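Local coordinates for hypothetical protein PH0435 (Pyrococcus horikoshii, PDB 2YV4) that probably acts as a threonylcarbamoyl-AMP synthase, making the threonylcarbamoyl adenylate used in tRNA modification, and is represented here by its C-terminal Sua5 domain, at residues E55-N60 / G87-N92; K63-M68 / D74-E79. All blocks are in the same frame, centred on the assembly; numbering follows the deposited sequence.

Interaction 1: E55-N60 / G87-N92; sequences EEVAKN and GLAVMN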
ATOM      1  N   GLU A  55      12.634  -9.833   0.584  1.00 18.21           N
ATOM      2  CA  GLU A  55      12.878 -10.159   1.987  1.00 20.86           C
ATOM      3  C   GLU A  55      12.373  -9.058   2.918  1.00 18.76           C
ATOM      4  O   GLU A  55      11.795  -9.341   3.966  1.00 18.27           O
ATOM      5  CB  GLU A  55      14.372 -10.390   2.239  1.00 25.50           C
ATOM      6  CG  GLU A  55      14.731 -10.449   3.720  1.00 31.72           C
ATOM      7  CD  GLU A  55      16.149 -10.929   3.977  1.00 36.52           C
ATOM      8  OE1 GLU A  55      17.100 -10.314   3.445  1.00 40.06           O
ATOM      9  OE2 GLU A  55      16.311 -11.923   4.718  1.00 37.81           O
ATOM     10  N   GLU A  56      12.602  -7.807   2.537  1.00 17.80           N
ATOM     11  CA  GLU A  56      12.155  -6.686   3.352  1.00 18.89           C
ATOM     12  C   GLU A  56      10.637  -6.619   3.405  1.00 16.56           C
ATOM     13  O   GLU A  56      10.064  -6.321   4.449  1.00 15.97           O
ATOM     14  CB  GLU A  56      12.720  -5.371   2.809  1.00 20.42           C
ATOM     15  CG  GLU A  56      14.197  -5.178   3.117  1.00 27.78           C
ATOM     16  CD  GLU A  56      14.738  -3.873   2.571  1.00 31.30           C
ATOM     17  OE1 GLU A  56      14.192  -2.804   2.922  1.00 33.41           O
ATOM     18  OE2 GLU A  56      15.711  -3.918   1.791  1.00 35.86           O
ATOM     19  N   VAL A  57       9.984  -6.902   2.282  1.00 14.34           N
ATOM     20  CA  VAL A  57       8.529  -6.877   2.239  1.00 13.48           C
ATOM     21  C   VAL A  57       7.965  -7.859   3.257  1.00 17.02           C
ATOM     22  O   VAL A  57       7.122  -7.505   4.085  1.00 15.14           O
ATOM     23  CB  VAL A  57       8.002  -7.251   0.837  1.00 12.95           C
ATOM     24  CG1 VAL A  57       6.504  -7.562   0.905  1.00 10.73           C
ATOM     25  CG2 VAL A  57       8.259  -6.100  -0.138  1.00  9.83           C
ATOM     26  N   ALA A  58       8.434  -9.099   3.187  1.00 18.80           N
ATOM     27  CA  ALA A  58       7.976 -10.143   4.092  1.00 21.13           C
ATOM     28  C   ALA A  58       8.185  -9.733   5.543  1.00 22.97           C
ATOM     29  O   ALA A  58       7.391 -10.079   6.422  1.00 23.24           O
ATOM     30  CB  ALA A  58       8.725 -11.444   3.802  1.00 22.39           C
ATOM     31  N   LYS A  59       9.250  -8.980   5.785  1.00 24.22           N
ATOM     32  CA  LYS A  59       9.591  -8.534   7.126  1.00 26.12           C
ATOM     33  C   LYS A  59       8.851  -7.295   7.628  1.00 25.62           C
ATOM     34  O   LYS A  59       8.483  -7.231   8.800  1.00 28.48           O
ATOM     35  CB  LYS A  59      11.100  -8.277   7.212  1.00 27.76           C
ATOM     36  CG  LYS A  59      11.585  -7.895   8.600  1.00 31.09           C
ATOM     37  CD  LYS A  59      13.060  -7.515   8.609  1.00 33.95           C
ATOM     38  CE  LYS A  59      13.510  -7.143  10.021  1.00 36.28           C
ATOM     39  NZ  LYS A  59      14.941  -6.729  10.080  1.00 38.83           N
ATOM     40  N   ASN A  60       8.624  -6.317   6.756  1.00 24.41           N
ATOM     41  CA  ASN A  60       7.972  -5.071   7.168  1.00 23.00           C
ATOM     42  C   ASN A  60       6.455  -4.950   7.006  1.00 21.10           C
ATOM     43  O   ASN A  60       5.816  -4.187   7.729  1.00 18.87           O
ATOM     44  CB  ASN A  60       8.592  -3.874   6.430  1.00 24.70           C
ATOM     45  CG  ASN A  60      10.105  -3.853   6.497  1.00 25.85           C
ATOM     46  OD1 ASN A  60      10.697  -4.081   7.551  1.00 23.81           O
ATOM     47  ND2 ASN A  60      10.740  -3.553   5.364  1.00 24.52           N
ATOM     48  N   GLY A  87       5.566  -6.592  -5.832  1.00 14.35           N
ATOM     49  CA  GLY A  87       4.127  -6.803  -5.850  1.00 12.79           C
ATOM     50  C   GLY A  87       3.735  -8.235  -5.529  1.00 14.18           C
ATOM     51  O   GLY A  87       2.814  -8.478  -4.748  1.00 12.15           O
ATOM     52  N   LEU A  88       4.422  -9.194  -6.141  1.00 14.90           N
ATOM     53  CA  LEU A  88       4.131 -10.599  -5.874  1.00 15.99           C
ATOM     54  C   LEU A  88       4.376 -10.916  -4.400  1.00 15.01           C
ATOM     55  O   LEU A  88       3.577 -11.612  -3.765  1.00 15.03           O
ATOM     56  CB  LEU A  88       4.998 -11.507  -6.750  1.00 18.61           C
ATOM     57  CG  LEU A  88       4.963 -12.998  -6.401  1.00 21.11           C
ATOM     58  CD1 LEU A  88       3.519 -13.496  -6.388  1.00 24.16           C
ATOM     59  CD2 LEU A  88       5.796 -13.781  -7.404  1.00 22.77           C
ATOM     60  N   ALA A  89       5.476 -10.400  -3.856  1.00 13.83           N
ATOM     61  CA  ALA A  89       5.807 -10.634  -2.455  1.00 12.34           C
ATOM     62  C   ALA A  89       4.725 -10.054  -1.557  1.00 11.77           C
ATOM     63  O   ALA A  89       4.355 -10.663  -0.554  1.00 10.07           O
ATOM     64  CB  ALA A  89       7.163 -10.007  -2.114  1.00 16.05           C
ATOM     65  N   VAL A  90       4.230  -8.868  -1.908  1.00 11.34           N
ATOM     66  CA  VAL A  90       3.176  -8.231  -1.123  1.00 11.55           C
ATOM     67  C   VAL A  90       1.953  -9.140  -1.063  1.00 11.47           C
ATOM     68  O   VAL A  90       1.422  -9.413   0.015  1.00 11.55           O
ATOM     69  CB  VAL A  90       2.755  -6.869  -1.729  1.00 10.70           C
ATOM     70  CG1 VAL A  90       1.480  -6.370  -1.053  1.00 12.55           C
ATOM     71  CG2 VAL A  90       3.872  -5.843  -1.542  1.00 11.52           C
HETATM   72  N   MSE A  91       1.508  -9.613  -2.224  1.00 14.39           N
HETATM   73  CA  MSE A  91       0.344 -10.490  -2.284  1.00 17.25           C
HETATM   74  C   MSE A  91       0.584 -11.794  -1.520  1.00 17.35           C
HETATM   75  O   MSE A  91      -0.304 -12.277  -0.821  1.00 17.37           O
HETATM   76  CB  MSE A  91      -0.035 -10.780  -3.747  1.00 18.52           C
HETATM   77  CG  MSE A  91      -0.619  -9.569  -4.495  1.00 22.00           C
HETATM   78 SE   MSE A  91      -1.453 -10.035  -6.206  1.00 31.03          SE
HETATM   79  CE  MSE A  91      -2.667 -11.331  -5.512  1.00 27.64           C
ATOM     80  N   ASN A  92       1.780 -12.362  -1.647  1.00 19.38           N
ATOM     81  CA  ASN A  92       2.101 -13.600  -0.934  1.00 21.14           C
ATOM     82  C   ASN A  92       1.976 -13.416   0.577  1.00 21.37           C
ATOM     83  O   ASN A  92       1.319 -14.205   1.257  1.00 22.12           O
ATOM     84  CB  ASN A  92       3.521 -14.063  -1.277  1.00 22.77           C
ATOM     85  CG  ASN A  92       3.618 -14.655  -2.666  1.00 24.22           C
ATOM     86  OD1 ASN A  92       4.712 -14.853  -3.193  1.00 26.95           O
ATOM     87  ND2 ASN A  92       2.468 -14.951  -3.266  1.00 23.52           N
TER
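Val-57 presses one methyl, CG1, against the turn of the opposing helix that carries Ala-89 and Val-90. Val-57 CG1 lies 3.9 Å from Ala-89 CB. On its other contact, Val-57 CG1 is 4.0 Å from Val-90 CG2. The methyl rests on main chain as well as on side chains, since Val-57 CG1 comes to 3.8 Å from Val-90 N. Its position follows from chi1 of Val-57 (166°), which sets CG1 opposite the backbone N and turns it toward the neighbouring helix. The nearest backbone approach, 6.5 Å between Val-57 CA and Val-90 CA, is consistent with the short side chain of Ala-89 between the helices. Helices 54-70 and 86-93 lie over the same face of a five-stranded parallel alpha/beta sheet, and here they pack on each other as well as on the strands. Leu-50, in the loop before helix 54-70, touches both Val-57 and Val-90 and adds to the apolar surroundings of the buried contact. Further out, the start of helix 54-70 is tied to that loop by a hydrogen bond between Glu-56 N and Ser-53 OG; a turn further on, a weak one joins Asn-60 ND2 to Leu-50 O.

Interaction 2: K63-M68 / D74-E79; sequences KALRYM and DVVIAE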
ATOM      1  N   LYS A  63       4.189  -5.268  10.125  1.00 16.84           N
ATOM      2  CA  LYS A  63       4.559  -4.222  11.065  1.00 18.10           C
ATOM      3  C   LYS A  63       3.943  -2.922  10.541  1.00 15.11           C
ATOM      4  O   LYS A  63       3.444  -2.097  11.308  1.00 14.37           O
ATOM      5  CB  LYS A  63       6.084  -4.091  11.144  1.00 21.40           C
ATOM      6  CG  LYS A  63       6.566  -2.940  12.011  1.00 27.76           C
ATOM      7  CD  LYS A  63       8.071  -3.005  12.233  1.00 30.43           C
ATOM      8  CE  LYS A  63       8.542  -1.835  13.080  1.00 33.79           C
ATOM      9  NZ  LYS A  63       7.799  -1.758  14.370  1.00 35.23           N
ATOM     10  N   ALA A  64       3.969  -2.758   9.220  1.00 12.48           N
ATOM     11  CA  ALA A  64       3.413  -1.566   8.578  1.00 10.87           C
ATOM     12  C   ALA A  64       1.904  -1.497   8.786  1.00  9.40           C
ATOM     13  O   ALA A  64       1.355  -0.444   9.126  1.00  9.03           O
ATOM     14  CB  ALA A  64       3.734  -1.581   7.093  1.00  9.30           C
ATOM     15  N   LEU A  65       1.232  -2.621   8.572  1.00  9.14           N
ATOM     16  CA  LEU A  65      -0.216  -2.677   8.741  1.00  9.84           C
ATOM     17  C   LEU A  65      -0.628  -2.393  10.191  1.00 11.44           C
ATOM     18  O   LEU A  65      -1.662  -1.772  10.440  1.00 12.10           O
ATOM     19  CB  LEU A  65      -0.739  -4.043   8.289  1.00 10.84           C
ATOM     20  CG  LEU A  65      -0.645  -4.307   6.779  1.00 11.84           C
ATOM     21  CD1 LEU A  65      -0.853  -5.783   6.480  1.00 10.55           C
ATOM     22  CD2 LEU A  65      -1.676  -3.449   6.058  1.00 11.70           C
ATOM     23  N   ARG A  66       0.173  -2.841  11.152  1.00 12.55           N
ATOM     24  CA  ARG A  66      -0.162  -2.583  12.550  1.00 14.06           C
ATOM     25  C   ARG A  66      -0.055  -1.083  12.798  1.00 10.83           C
ATOM     26  O   ARG A  66      -0.852  -0.506  13.538  1.00  9.78           O
ATOM     27  CB  ARG A  66       0.772  -3.349  13.493  1.00 14.55           C
ATOM     28  CG  ARG A  66       0.638  -4.857  13.381  1.00 20.46           C
ATOM     29  CD  ARG A  66       1.381  -5.577  14.492  1.00 24.59           C
ATOM     30  NE  ARG A  66       1.569  -6.991  14.177  1.00 29.37           N
ATOM     31  CZ  ARG A  66       2.586  -7.467  13.462  1.00 31.53           C
ATOM     32  NH1 ARG A  66       3.512  -6.642  12.997  1.00 32.02           N
ATOM     33  NH2 ARG A  66       2.673  -8.767  13.204  1.00 33.35           N
ATOM     34  N   TYR A  67       0.936  -0.461  12.170  1.00  9.27           N
ATOM     35  CA  TYR A  67       1.136   0.979  12.301  1.00  8.80           C
ATOM     36  C   TYR A  67      -0.103   1.698  11.774  1.00 10.25           C
ATOM     37  O   TYR A  67      -0.613   2.629  12.402  1.00  8.50           O
ATOM     38  CB  TYR A  67       2.355   1.427  11.491  1.00 10.72           C
ATOM     39  CG  TYR A  67       2.564   2.921  11.502  1.00 10.40           C
ATOM     40  CD1 TYR A  67       3.206   3.545  12.572  1.00 11.93           C
ATOM     41  CD2 TYR A  67       2.054   3.721  10.477  1.00 10.60           C
ATOM     42  CE1 TYR A  67       3.328   4.926  12.629  1.00 12.69           C
ATOM     43  CE2 TYR A  67       2.168   5.101  10.523  1.00 11.90           C
ATOM     44  CZ  TYR A  67       2.802   5.701  11.603  1.00 14.70           C
ATOM     45  OH  TYR A  67       2.879   7.075  11.676  1.00 12.93           O
HETATM   46  N   MSE A  68      -0.585   1.252  10.618  1.00 10.55           N
HETATM   47  CA  MSE A  68      -1.759   1.852   9.997  1.00 10.03           C
HETATM   48  C   MSE A  68      -3.005   1.749  10.868  1.00 10.60           C
HETATM   49  O   MSE A  68      -3.759   2.715  11.001  1.00  8.90           O
HETATM   50  CB  MSE A  68      -2.022   1.207   8.639  1.00  9.03           C
HETATM   51  CG  MSE A  68      -0.963   1.521   7.596  1.00 11.74           C
HETATM   52 SE   MSE A  68      -0.759   3.430   7.308  1.00 19.04          SE
HETATM   53  CE  MSE A  68       1.035   3.435   6.554  1.00 12.37           C
ATOM     54  N   ASP A  74      -8.492   4.481   7.412  1.00 12.13           N
ATOM     55  CA  ASP A  74      -9.657   3.805   6.839  1.00 12.03           C
ATOM     56  C   ASP A  74      -9.270   2.854   5.708  1.00 11.46           C
ATOM     57  O   ASP A  74      -9.816   1.752   5.590  1.00  9.14           O
ATOM     58  CB  ASP A  74     -10.652   4.838   6.299  1.00 13.55           C
ATOM     59  CG  ASP A  74     -11.169   5.765   7.377  1.00 16.33           C
ATOM     60  OD1 ASP A  74     -11.701   5.257   8.387  1.00 16.22           O
ATOM     61  OD2 ASP A  74     -11.042   6.997   7.215  1.00 15.91           O
ATOM     62  N   VAL A  75      -8.331   3.290   4.872  1.00 10.34           N
ATOM     63  CA  VAL A  75      -7.871   2.483   3.748  1.00 10.31           C
ATOM     64  C   VAL A  75      -6.349   2.517   3.637  1.00 11.18           C
ATOM     65  O   VAL A  75      -5.729   3.572   3.777  1.00 10.71           O
ATOM     66  CB  VAL A  75      -8.477   2.987   2.420  1.00 13.30           C
ATOM     67  CG1 VAL A  75      -7.983   2.138   1.252  1.00 11.75           C
ATOM     68  CG2 VAL A  75      -9.995   2.947   2.501  1.00 15.03           C
ATOM     69  N   VAL A  76      -5.758   1.352   3.395  1.00  7.28           N
ATOM     70  CA  VAL A  76      -4.315   1.226   3.252  1.00  6.55           C
ATOM     71  C   VAL A  76      -4.006   0.790   1.829  1.00  6.07           C
ATOM     72  O   VAL A  76      -4.534  -0.210   1.355  1.00  7.40           O
ATOM     73  CB  VAL A  76      -3.733   0.161   4.224  1.00  8.47           C
ATOM     74  CG1 VAL A  76      -2.249  -0.070   3.930  1.00  9.84           C
ATOM     75  CG2 VAL A  76      -3.905   0.616   5.663  1.00  6.13           C
ATOM     76  N   ILE A  77      -3.167   1.553   1.145  1.00  6.08           N
ATOM     77  CA  ILE A  77      -2.778   1.206  -0.217  1.00  4.99           C
ATOM     78  C   ILE A  77      -1.378   0.628  -0.137  1.00  4.96           C
ATOM     79  O   ILE A  77      -0.463   1.271   0.381  1.00  2.17           O
ATOM     80  CB  ILE A  77      -2.751   2.442  -1.136  1.00  5.77           C
ATOM     81  CG1 ILE A  77      -4.154   3.052  -1.228  1.00  6.90           C
ATOM     82  CG2 ILE A  77      -2.235   2.048  -2.521  1.00  5.90           C
ATOM     83  CD1 ILE A  77      -4.199   4.387  -1.973  1.00  9.13           C
ATOM     84  N   ALA A  78      -1.218  -0.600  -0.614  1.00  4.74           N
ATOM     85  CA  ALA A  78       0.088  -1.243  -0.603  1.00  5.68           C
ATOM     86  C   ALA A  78       0.621  -1.209  -2.025  1.00  5.97           C
ATOM     87  O   ALA A  78      -0.012  -1.714  -2.944  1.00  7.31           O
ATOM     88  CB  ALA A  78      -0.030  -2.687  -0.110  1.00  6.12           C
ATOM     89  N   GLU A  79       1.780  -0.589  -2.191  1.00  8.39           N
ATOM     90  CA  GLU A  79       2.435  -0.463  -3.488  1.00  9.87           C
ATOM     91  C   GLU A  79       2.956  -1.834  -3.930  1.00 11.40           C
ATOM     92  O   GLU A  79       3.755  -2.444  -3.227  1.00 10.97           O
ATOM     93  CB  GLU A  79       3.594   0.524  -3.346  1.00 11.33           C
ATOM     94  CG  GLU A  79       4.240   0.981  -4.627  1.00 12.28           C
ATOM     95  CD  GLU A  79       5.359   1.969  -4.353  1.00 15.17           C
ATOM     96  OE1 GLU A  79       5.102   2.969  -3.643  1.00 14.51           O
ATOM     97  OE2 GLU A  79       6.492   1.746  -4.837  1.00 13.72           O
TER
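With chi1 at -68°, Met-68, a selenomethionine, has its CG beside the backbone N and against Val-76; chi2, at -58°, then bends the remainder of the chain. Val-76 in turn, at chi1 173°, presents both of its methyls to the helix. The contact belongs to a beta-alpha-beta crossover: helix 54-70 links parallel strands 46-49 and 75-81 and covers one face of the sheet, with 34-38 as the strand between them. Val-76 is the one strand residue here to meet the helix segment, and it fits against two residues one helical turn apart. Its CG2 sits 3.6 Å from Met-68 CB, and Met-68 CG is equally near, so one methyl lies alongside the first two carbons of the chain. Met-68 also touches Phe-48 of strand 46-49. Ile-37 of strand 34-38 touches both Leu-65 and Val-76 between helix and sheet. Alternation along the strand sends Val-75 and Ile-77 to the other face, where both pack on Leu-27 of helix 13-29. The CB of Leu-65 is directed past the strand, but the end of the side chain comes nearer, bringing Leu-65 CD2 to 4.0 Å from Val-76 CG1.

The four segments follow in the order 55-60, 63-68, 74-79 and 87-92, so interaction 2 falls wholly between the two halves of interaction 1. Both use helix 54-70: its first turns meet helix 86-93, and its later part meets strand 75-81, which leads into that second helix. The centres are about 13 Å apart, but the contacts join directly, for Val-90 CG1 lies 4.1 Å from Ala-78 CB and Val-90 CG2 packs against Glu-79 O. Helix 86-93 is thus set against both the helix and the strand that precede it, and the two contacts are joined, through Val-90, into one packed region on that face of the sheet in this Sua5 domain.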